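Local coordinates for protein citrate synthase (Pyrobaculum aerophilum, PDB 2IBP) that probably condenses oxaloacetate with acetyl-CoA and water to give citrate and coenzyme A, the entry step of the tricarboxylic acid cycle, at residues A[315-326]-A[347-355]. Residues are numbered along the deposited sequence; the frame is centred on the assembly and turned at random.
Sequences DPQNLFAIASAI and FWSGIAFYY
Tyr355 pushes its phenol end into the turn at Asp315 to Asn318, where the hydroxyl donates to Asp315 OD1 (OH to OD1 2.5 Å) from above the carboxylate plane and accepts from the backbone of Gln317 (N to OH 3.0 Å, a bent bond). A tyrosine suits this spot because its rigid ring reaches far and its tip both gives and takes. With CG anti to the backbone N (chi1 -172°), Asp315 swings its carboxylate to the first turn of helix 319-332; its two oxygens suit two adjacent N-H groups, OD1 taking Phe320 N nearly straight, at 170°, from the face opposite the phenol, and OD2 taking Ala321 N. Leu319, branched and apolar, lays CD1 over a face of the Tyr355 ring as a CH-pi contact, 4.1 Å from its centroid. In this mainly helical citrate synthase fold the axes of 319-326 and 349-355 run antiparallel and approach to 10.3 Å. Small Ala323 lets Ile351 CD1 and Trp348 CZ3 come close to its CB. Flat Phe320 and Trp348 meet obliquely, planes at 40°. A phenylalanine in place of Tyr355 would probably leave Gln317 N without this acceptor and Asp315 OD1 without its hydroxyl donor. Phe347 turns its edge to Ala323 O and Ile326 CG2.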
loop_
_atom_site.group_PDB
_atom_site.type_symbol
_atom_site.label_atom_id
_atom_site.label_comp_id
_atom_site.label_asym_id
_atom_site.label_seq_id
_atom_site.Cartn_x
_atom_site.Cartn_y
_atom_site.Cartn_z
ATOM N N ASP A 315 -7.361 34.451 19.361
ATOM C CA ASP A 315 -6.645 33.266 19.809
ATOM C C ASP A 315 -7.366 32.817 21.078
ATOM O O ASP A 315 -6.757 32.800 22.146
ATOM C CB ASP A 315 -5.211 33.693 20.130
ATOM C CG ASP A 315 -4.273 32.537 20.425
ATOM O OD1 ASP A 315 -4.485 31.411 19.905
ATOM O OD2 ASP A 315 -3.268 32.792 21.123
ATOM N N PRO A 316 -8.654 32.434 20.956
ATOM C CA PRO A 316 -9.516 32.120 22.113
ATOM C C PRO A 316 -9.056 31.004 23.031
ATOM O O PRO A 316 -9.446 30.964 24.199
ATOM C CB PRO A 316 -10.862 31.760 21.474
ATOM C CG PRO A 316 -10.564 31.441 20.060
ATOM C CD PRO A 316 -9.367 32.247 19.679
ATOM N N GLN A 317 -8.331 30.038 22.485
ATOM C CA GLN A 317 -7.787 28.953 23.294
ATOM C C GLN A 317 -6.298 29.162 23.596
ATOM O O GLN A 317 -5.644 28.272 24.139
ATOM C CB GLN A 317 -8.045 27.592 22.642
ATOM C CG GLN A 317 -9.455 27.045 22.842
ATOM C CD GLN A 317 -10.529 27.841 22.133
ATOM O OE1 GLN A 317 -10.468 28.057 20.922
ATOM N NE2 GLN A 317 -11.570 28.217 22.877
ATOM N N ASN A 318 -5.791 30.344 23.230
ATOM C CA ASN A 318 -4.413 30.760 23.507
ATOM C C ASN A 318 -3.360 29.857 22.880
ATOM O O ASN A 318 -2.198 29.850 23.297
ATOM C CB ASN A 318 -4.192 30.860 25.030
ATOM C CG ASN A 318 -5.277 31.689 25.718
ATOM O OD1 ASN A 318 -5.938 31.218 26.645
ATOM N ND2 ASN A 318 -5.530 32.873 25.190
ATOM N N LEU A 319 -3.751 29.157 21.814
ATOM C CA LEU A 319 -2.858 28.221 21.159
ATOM C C LEU A 319 -1.639 28.928 20.587
ATOM O O LEU A 319 -0.503 28.489 20.767
ATOM C CB LEU A 319 -3.605 27.510 20.029
ATOM C CG LEU A 319 -4.800 26.671 20.464
ATOM C CD1 LEU A 319 -5.445 26.041 19.228
ATOM C CD2 LEU A 319 -4.340 25.593 21.454
ATOM N N PHE A 320 -1.854 30.058 19.931
ATOM C CA PHE A 320 -0.733 30.761 19.325
ATOM C C PHE A 320 0.196 31.360 20.403
ATOM O O PHE A 320 1.420 31.295 20.310
ATOM C CB PHE A 320 -1.227 31.823 18.347
ATOM C CG PHE A 320 -0.140 32.436 17.553
ATOM C CD1 PHE A 320 0.388 31.761 16.462
ATOM C CD2 PHE A 320 0.403 33.660 17.911
ATOM C CE1 PHE A 320 1.421 32.303 15.739
ATOM C CE2 PHE A 320 1.448 34.201 17.197
ATOM C CZ PHE A 320 1.950 33.522 16.099
ATOM N N ALA A 321 -0.412 31.894 21.457
ATOM C CA ALA A 321 0.344 32.466 22.574
ATOM C C ALA A 321 1.212 31.403 23.246
ATOM O O ALA A 321 2.397 31.631 23.517
ATOM C CB ALA A 321 -0.615 33.068 23.596
ATOM N N ILE A 322 0.620 30.231 23.483
ATOM C CA ILE A 322 1.329 29.127 24.120
ATOM C C ILE A 322 2.445 28.612 23.217
ATOM O O ILE A 322 3.601 28.482 23.645
ATOM C CB ILE A 322 0.362 28.006 24.503
ATOM C CG1 ILE A 322 -0.635 28.500 25.563
ATOM C CG2 ILE A 322 1.115 26.765 25.006
ATOM C CD1 ILE A 322 -1.801 27.556 25.805
ATOM N N ALA A 323 2.108 28.325 21.955
ATOM C CA ALA A 323 3.107 27.873 21.004
ATOM C C ALA A 323 4.240 28.885 20.843
ATOM O O ALA A 323 5.419 28.529 20.833
ATOM C CB ALA A 323 2.470 27.574 19.660
ATOM N N SER A 324 3.902 30.170 20.749
ATOM C CA SER A 324 4.918 31.219 20.625
ATOM C C SER A 324 5.869 31.285 21.831
ATOM O O SER A 324 7.081 31.421 21.676
ATOM C CB SER A 324 4.255 32.579 20.435
ATOM O OG SER A 324 3.626 32.651 19.172
ATOM N N ALA A 325 5.306 31.152 23.025
ATOM C CA ALA A 325 6.097 31.179 24.254
ATOM C C ALA A 325 7.086 30.022 24.283
ATOM O O ALA A 325 8.256 30.192 24.613
ATOM C CB ALA A 325 5.176 31.133 25.460
ATOM N N ILE A 326 6.598 28.845 23.915
ATOM C CA ILE A 326 7.425 27.665 23.868
ATOM C C ILE A 326 8.498 27.819 22.808
ATOM O O ILE A 326 9.671 27.529 23.045
ATOM C CB ILE A 326 6.571 26.433 23.599
ATOM C CG1 ILE A 326 5.683 26.154 24.821
ATOM C CG2 ILE A 326 7.449 25.207 23.271
ATOM C CD1 ILE A 326 4.681 25.063 24.613
ATOM N N PHE A 347 4.664 21.867 14.686
ATOM C CA PHE A 347 4.616 22.703 15.877
ATOM C C PHE A 347 3.517 23.751 15.764
ATOM O O PHE A 347 2.928 24.156 16.782
ATOM C CB PHE A 347 5.974 23.377 16.053
ATOM C CG PHE A 347 6.126 24.150 17.328
ATOM C CD1 PHE A 347 6.699 23.564 18.441
ATOM C CD2 PHE A 347 5.773 25.482 17.393
ATOM C CE1 PHE A 347 6.873 24.285 19.591
ATOM C CE2 PHE A 347 5.939 26.192 18.546
ATOM C CZ PHE A 347 6.498 25.591 19.642
ATOM N N TRP A 348 3.209 24.151 14.532
ATOM C CA TRP A 348 2.290 25.237 14.276
ATOM C C TRP A 348 1.029 24.893 13.514
ATOM O O TRP A 348 0.009 25.528 13.717
ATOM C CB TRP A 348 2.977 26.303 13.400
ATOM C CG TRP A 348 4.118 26.986 14.022
ATOM C CD1 TRP A 348 5.432 26.766 13.786
ATOM C CD2 TRP A 348 4.051 27.973 15.059
ATOM N NE1 TRP A 348 6.198 27.588 14.574
ATOM C CE2 TRP A 348 5.376 28.333 15.376
ATOM C CE3 TRP A 348 3.000 28.613 15.720
ATOM C CZ2 TRP A 348 5.679 29.294 16.338
ATOM C CZ3 TRP A 348 3.304 29.554 16.682
ATOM C CH2 TRP A 348 4.636 29.882 16.977
ATOM N N SER A 349 1.116 23.921 12.598
ATOM C CA SER A 349 0.060 23.722 11.605
ATOM C C SER A 349 -1.331 23.299 12.044
ATOM O O SER A 349 -2.280 23.514 11.301
ATOM C CB SER A 349 0.539 22.783 10.509
ATOM O OG SER A 349 0.594 21.469 10.990
ATOM N N GLY A 350 -1.475 22.760 13.255
ATOM C CA GLY A 350 -2.789 22.371 13.749
ATOM C C GLY A 350 -3.591 23.512 14.333
ATOM O O GLY A 350 -4.810 23.421 14.470
ATOM N N ILE A 351 -2.922 24.627 14.608
ATOM C CA ILE A 351 -3.575 25.755 15.272
ATOM C C ILE A 351 -4.677 26.392 14.433
ATOM O O ILE A 351 -5.833 26.490 14.857
ATOM C CB ILE A 351 -2.546 26.794 15.708
ATOM C CG1 ILE A 351 -1.592 26.178 16.754
ATOM C CG2 ILE A 351 -3.259 28.047 16.235
ATOM C CD1 ILE A 351 -0.428 27.065 17.141
ATOM N N ALA A 352 -4.349 26.755 13.201
ATOM C CA ALA A 352 -5.331 27.351 12.322
ATOM C C ALA A 352 -6.469 26.378 12.046
ATOM O O ALA A 352 -7.635 26.755 12.149
ATOM C CB ALA A 352 -4.676 27.807 11.026
ATOM N N PHE A 353 -6.142 25.105 11.773
ATOM C CA PHE A 353 -7.185 24.113 11.486
ATOM C C PHE A 353 -8.154 24.036 12.654
ATOM O O PHE A 353 -9.366 24.004 12.479
ATOM C CB PHE A 353 -6.640 22.696 11.296
ATOM C CG PHE A 353 -5.830 22.473 10.044
ATOM C CD1 PHE A 353 -5.995 23.245 8.921
ATOM C CD2 PHE A 353 -5.019 21.352 9.962
ATOM C CE1 PHE A 353 -5.245 22.979 7.768
ATOM C CE2 PHE A 353 -4.299 21.065 8.816
ATOM C CZ PHE A 353 -4.443 21.859 7.715
ATOM N N TYR A 354 -7.595 23.956 13.857
ATOM C CA TYR A 354 -8.406 23.861 15.060
ATOM C C TYR A 354 -9.372 25.049 15.122
ATOM O O TYR A 354 -10.563 24.883 15.345
ATOM C CB TYR A 354 -7.508 23.816 16.303
ATOM C CG TYR A 354 -8.271 23.790 17.611
ATOM C CD1 TYR A 354 -8.585 22.596 18.239
ATOM C CD2 TYR A 354 -8.626 24.977 18.236
ATOM C CE1 TYR A 354 -9.291 22.584 19.417
ATOM C CE2 TYR A 354 -9.289 24.974 19.432
ATOM C CZ TYR A 354 -9.627 23.787 20.010
ATOM O OH TYR A 354 -10.313 23.820 21.206
ATOM N N TYR A 355 -8.842 26.250 14.929
ATOM C CA TYR A 355 -9.657 27.450 15.009
ATOM C C TYR A 355 -10.676 27.564 13.870
ATOM O O TYR A 355 -11.755 28.161 14.050
ATOM C CB TYR A 355 -8.781 28.691 15.100
ATOM C CG TYR A 355 -8.103 28.897 16.441
ATOM C CD1 TYR A 355 -8.791 28.670 17.617
ATOM C CD2 TYR A 355 -6.855 29.503 16.526
ATOM C CE1 TYR A 355 -8.209 28.917 18.860
ATOM C CE2 TYR A 355 -6.273 29.800 17.771
ATOM C CZ TYR A 355 -6.960 29.499 18.928
ATOM O OH TYR A 355 -6.406 29.791 20.154
#